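Local coordinates for protein putative N-acetylmuramoyl-L-alanine amidase,autolysin cwp6 (Peptoclostridium difficile, PDB 5J72) that probably cleaves the amide bond between N-acetylmuramic acid and L-alanine in peptidoglycan as a zinc-dependent autolysin, carrying three CWB2 repeats that form its cell-wall-anchoring module, at residues 169-181 and 277-289. Residues are numbered along the deposited sequence; the frame is centred on the assembly and turned at random. Where two conformers were deposited one is given.
Sequences DGITATPLASTYD and SSKAGEDQQPIIL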
loop_
_atom_site.group_PDB
_atom_site.type_symbol
_atom_site.label_atom_id
_atom_site.label_comp_id
_atom_site.label_asym_id
_atom_site.label_seq_id
_atom_site.Cartn_x
_atom_site.Cartn_y
_atom_site.Cartn_z
ATOM N N ASP A 169 17.057 7.444 2.349
ATOM C CA ASP A 169 18.235 6.809 1.798
ATOM C C ASP A 169 18.131 5.298 1.765
ATOM O O ASP A 169 18.729 4.677 0.900
ATOM C CB ASP A 169 19.448 7.220 2.612
ATOM C CG ASP A 169 20.148 8.417 2.002
ATOM O OD1 ASP A 169 20.834 9.155 2.758
ATOM O OD2 ASP A 169 20.014 8.620 0.765
ATOM N N GLY A 170 17.390 4.689 2.685
ATOM C CA GLY A 170 17.267 3.241 2.670
ATOM C C GLY A 170 16.066 2.764 1.883
ATOM O O GLY A 170 15.646 1.632 2.017
ATOM N N ILE A 171 15.491 3.639 1.018
ATOM C CA ILE A 171 14.319 3.257 0.291
ATOM C C ILE A 171 14.586 2.154 -0.738
ATOM O O ILE A 171 13.616 1.629 -1.269
ATOM C CB ILE A 171 13.670 4.447 -0.670
ATOM C CG1 ILE A 171 14.795 4.904 -1.681
ATOM C CG2 ILE A 171 13.145 5.591 0.232
ATOM C CD1 ILE A 171 14.680 6.347 -2.246
ATOM N N THR A 172 15.822 1.830 -1.093
ATOM C CA THR A 172 15.998 0.720 -2.052
ATOM C C THR A 172 16.607 -0.499 -1.276
ATOM O O THR A 172 16.959 -1.513 -1.899
ATOM C CB THR A 172 16.960 1.126 -3.195
ATOM O OG1 THR A 172 18.152 1.607 -2.599
ATOM C CG2 THR A 172 16.299 2.232 -4.096
ATOM N N ALA A 173 16.690 -0.397 0.046
ATOM C CA ALA A 173 17.247 -1.470 0.910
ATOM C C ALA A 173 16.324 -2.658 1.040
ATOM O O ALA A 173 16.841 -3.733 1.261
ATOM C CB ALA A 173 17.501 -0.929 2.300
ATOM N N THR A 174 14.958 -2.526 0.865
ATOM C CA THR A 174 14.103 -3.705 1.087
ATOM C C THR A 174 14.404 -4.873 0.234
ATOM O O THR A 174 14.436 -5.977 0.759
ATOM C CB THR A 174 12.564 -3.319 1.026
ATOM O OG1 THR A 174 12.324 -2.535 2.189
ATOM C CG2 THR A 174 11.674 -4.512 1.026
ATOM N N PRO A 175 14.637 -4.740 -1.098
ATOM C CA PRO A 175 14.929 -5.935 -1.901
ATOM C C PRO A 175 16.227 -6.672 -1.472
ATOM O O PRO A 175 16.350 -7.879 -1.631
ATOM C CB PRO A 175 14.999 -5.378 -3.348
ATOM C CG PRO A 175 14.118 -4.177 -3.296
ATOM C CD PRO A 175 14.425 -3.550 -1.948
ATOM N N LEU A 176 17.194 -5.902 -0.960
ATOM C CA LEU A 176 18.437 -6.552 -0.489
ATOM C C LEU A 176 18.176 -7.228 0.866
ATOM O O LEU A 176 18.617 -8.350 1.080
ATOM C CB LEU A 176 19.501 -5.485 -0.313
ATOM C CG LEU A 176 20.879 -6.079 0.192
ATOM C CD1 LEU A 176 21.373 -7.168 -0.803
ATOM C CD2 LEU A 176 21.916 -4.940 0.209
ATOM N N ALA A 177 17.507 -6.517 1.819
ATOM C CA ALA A 177 17.164 -7.176 3.079
ATOM C C ALA A 177 16.368 -8.446 2.810
ATOM O O ALA A 177 16.589 -9.447 3.503
ATOM C CB ALA A 177 16.335 -6.236 3.974
ATOM N N SER A 178 15.486 -8.432 1.802
ATOM C CA SER A 178 14.693 -9.613 1.480
ATOM C C SER A 178 15.568 -10.701 0.885
ATOM O O SER A 178 15.345 -11.894 1.149
ATOM C CB SER A 178 13.581 -9.284 0.477
ATOM O OG SER A 178 12.882 -8.112 0.906
ATOM N N THR A 179 16.572 -10.316 0.074
ATOM C CA THR A 179 17.464 -11.321 -0.482
ATOM C C THR A 179 18.265 -12.001 0.655
ATOM O O THR A 179 18.511 -13.213 0.589
ATOM C CB THR A 179 18.456 -10.624 -1.462
ATOM O OG1 THR A 179 17.659 -10.146 -2.576
ATOM C CG2 THR A 179 19.514 -11.588 -1.978
ATOM N N TYR A 180 18.660 -11.219 1.675
ATOM C CA TYR A 180 19.346 -11.794 2.838
ATOM C C TYR A 180 18.357 -12.473 3.824
ATOM O O TYR A 180 18.798 -13.201 4.721
ATOM C CB TYR A 180 19.961 -10.687 3.689
ATOM C CG TYR A 180 21.073 -9.859 3.079
ATOM C CD1 TYR A 180 21.961 -10.411 2.163
ATOM C CD2 TYR A 180 21.260 -8.544 3.456
ATOM C CE1 TYR A 180 23.016 -9.659 1.640
ATOM C CE2 TYR A 180 22.316 -7.784 2.949
ATOM C CZ TYR A 180 23.184 -8.353 2.049
ATOM O OH TYR A 180 24.209 -7.566 1.621
ATOM N N ASP A 181 17.071 -12.176 3.696
ATOM C CA ASP A 181 16.014 -12.617 4.647
ATOM C C ASP A 181 16.437 -12.036 6.013
ATOM O O ASP A 181 16.661 -12.734 6.991
ATOM C CB ASP A 181 15.858 -14.161 4.664
ATOM C CG ASP A 181 14.666 -14.632 5.518
ATOM O OD1 ASP A 181 13.778 -13.774 5.860
ATOM O OD2 ASP A 181 14.623 -15.836 5.849
ATOM N N SER A 277 8.290 -1.019 -2.993
ATOM C CA SER A 277 9.252 -1.724 -2.122
ATOM C C SER A 277 8.816 -3.140 -1.734
ATOM O O SER A 277 9.618 -4.094 -1.793
ATOM C CB SER A 277 9.408 -0.919 -0.802
ATOM O OG SER A 277 10.498 -0.063 -1.010
ATOM N N SER A 278 7.546 -3.313 -1.343
ATOM C CA SER A 278 7.173 -4.653 -0.907
ATOM C C SER A 278 7.179 -5.586 -2.080
ATOM O O SER A 278 7.491 -6.767 -1.900
ATOM C CB SER A 278 5.800 -4.677 -0.189
ATOM O OG SER A 278 4.740 -4.315 -1.077
ATOM N N LYS A 279 6.886 -5.086 -3.256
ATOM C CA LYS A 279 6.798 -5.988 -4.390
ATOM C C LYS A 279 8.239 -6.328 -4.898
ATOM O O LYS A 279 8.560 -7.501 -5.173
ATOM C CB LYS A 279 5.972 -5.280 -5.480
ATOM C CG LYS A 279 6.021 -6.043 -6.818
ATOM C CD LYS A 279 5.439 -7.482 -6.670
ATOM C CE LYS A 279 5.316 -8.134 -8.052
ATOM N NZ LYS A 279 5.330 -9.616 -7.985
ATOM N N ALA A 280 9.067 -5.302 -5.023
ATOM C CA ALA A 280 10.475 -5.507 -5.403
ATOM C C ALA A 280 11.108 -6.498 -4.345
ATOM O O ALA A 280 11.937 -7.338 -4.672
ATOM C CB ALA A 280 11.219 -4.145 -5.332
ATOM N N GLY A 281 10.698 -6.342 -3.038
ATOM C CA GLY A 281 11.239 -7.227 -1.994
ATOM C C GLY A 281 10.777 -8.656 -2.176
ATOM O O GLY A 281 11.574 -9.589 -2.030
ATOM N N GLU A 282 9.514 -8.857 -2.461
ATOM C CA GLU A 282 8.999 -10.231 -2.660
ATOM C C GLU A 282 9.692 -10.887 -3.874
ATOM O O GLU A 282 10.027 -12.058 -3.816
ATOM C CB GLU A 282 7.456 -10.173 -2.955
ATOM C CG GLU A 282 6.902 -11.524 -3.293
ATOM C CD GLU A 282 5.399 -11.465 -3.658
ATOM O OE1 GLU A 282 4.683 -10.623 -3.098
ATOM O OE2 GLU A 282 4.959 -12.303 -4.484
ATOM N N ASP A 283 9.924 -10.111 -4.939
ATOM C CA ASP A 283 10.595 -10.638 -6.135
ATOM C C ASP A 283 12.109 -10.721 -5.937
ATOM O O ASP A 283 12.763 -11.386 -6.705
ATOM C CB ASP A 283 10.394 -9.681 -7.308
ATOM C CG ASP A 283 8.963 -9.657 -7.868
ATOM O OD1 ASP A 283 8.093 -10.403 -7.339
ATOM O OD2 ASP A 283 8.723 -8.901 -8.842
ATOM N N GLN A 284 12.655 -10.019 -4.900
ATOM C CA GLN A 284 14.122 -9.929 -4.687
ATOM C C GLN A 284 14.768 -9.401 -5.941
ATOM O O GLN A 284 15.800 -9.939 -6.402
ATOM C CB GLN A 284 14.737 -11.311 -4.297
ATOM C CG GLN A 284 14.044 -11.800 -3.033
ATOM C CD GLN A 284 14.624 -13.117 -2.513
ATOM O OE1 GLN A 284 15.745 -13.484 -2.819
ATOM N NE2 GLN A 284 13.857 -13.822 -1.688
ATOM N N GLN A 285 14.166 -8.361 -6.518
ATOM C CA GLN A 285 14.751 -7.736 -7.731
ATOM C C GLN A 285 14.872 -6.286 -7.334
ATOM O O GLN A 285 14.063 -5.713 -6.571
ATOM C CB GLN A 285 13.914 -8.016 -8.990
ATOM C CG GLN A 285 13.929 -9.506 -9.329
ATOM C CD GLN A 285 15.239 -9.946 -9.979
ATOM O OE1 GLN A 285 15.845 -9.240 -10.794
ATOM N NE2 GLN A 285 15.717 -11.111 -9.587
ATOM N N PRO A 286 15.910 -5.606 -7.824
ATOM C CA PRO A 286 16.091 -4.220 -7.395
ATOM C C PRO A 286 15.211 -3.069 -7.850
ATOM O O PRO A 286 14.601 -3.079 -8.909
ATOM C CB PRO A 286 17.533 -3.925 -7.815
ATOM C CG PRO A 286 17.785 -4.830 -8.999
ATOM C CD PRO A 286 16.798 -5.985 -8.944
ATOM N N ILE A 287 15.216 -2.063 -6.988
ATOM C CA ILE A 287 14.611 -0.761 -7.299
ATOM C C ILE A 287 15.807 0.078 -7.803
ATOM O O ILE A 287 16.828 0.212 -7.110
ATOM C CB ILE A 287 14.003 -0.081 -6.053
ATOM C CG1 ILE A 287 12.773 -0.901 -5.535
ATOM C CG2 ILE A 287 13.584 1.376 -6.426
ATOM C CD1 ILE A 287 12.385 -0.393 -4.080
ATOM N N ILE A 288 15.692 0.584 -9.036
ATOM C CA ILE A 288 16.776 1.347 -9.638
ATOM C C ILE A 288 16.325 2.770 -9.614
ATOM O O ILE A 288 15.243 3.100 -10.118
ATOM C CB ILE A 288 16.998 0.842 -11.075
ATOM C CG1 ILE A 288 17.611 -0.599 -11.080
ATOM C CG2 ILE A 288 17.920 1.856 -11.830
ATOM C CD1 ILE A 288 19.080 -0.679 -10.537
ATOM N N LEU A 289 17.112 3.636 -9.002
ATOM C CA LEU A 289 16.733 5.025 -8.955
ATOM C C LEU A 289 17.308 5.814 -10.177
ATOM O O LEU A 289 18.474 5.664 -10.536
ATOM C CB LEU A 289 17.192 5.650 -7.635
ATOM C CG LEU A 289 16.549 4.979 -6.416
ATOM C CD1 LEU A 289 17.031 5.727 -5.113
ATOM C CD2 LEU A 289 14.979 5.081 -6.525
HETATM O O HOH W 1 13.057 -0.519 0.039
HETATM O O HOH W 2 16.809 -2.523 -4.413
HETATM O O HOH W 3 17.794 -14.908 -1.430
#
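P175 sits against G281 where helices 174-180 and 277-283 run side by side, their axes 7.6 Å apart and inclined by 32°; the two CA atoms come within 3.9 Å. Going out along the proline ring, CB lies 3.4 Å from the carbonyl O of Q285, and CG then meets the methyl of A280 at 3.5 Å, with CG1 of I287 a little farther off. Beside the proline, T174 CG2 rests on the backbone: that methyl stands anti to the backbone N (chi1 -69° for OG1), which directs it at the carbonyl O of S277 and the CA of G281. One turn later, in the conformer described, S178 CB packs 3.2 Å from G281 O with its hydroxyl beside G281 CA, and OG folds back to T174 O from well above the carbonyl plane. The amide and hydroxyl of T179 reach P175 O from opposite faces, while the extended Q284 side chain crosses T179 obliquely, its CB 3.6 Å from OG1. In the turn that leads into the helix, T172 CG2 meets L289 CG tip to tip. Waters bridge the segments: one gives a proton to I171 O, accepts from T174 N and bonds S277 OG, a hydroxyl that also bonds A273 O; another links T172 O to I287 N. Helix 375-387 packs beside T174 and S178, so helices from all three CWB2 repeats gather here, the close glycine-proline crossing forming part of the interface between the first two repeats of the cell-wall-anchoring module.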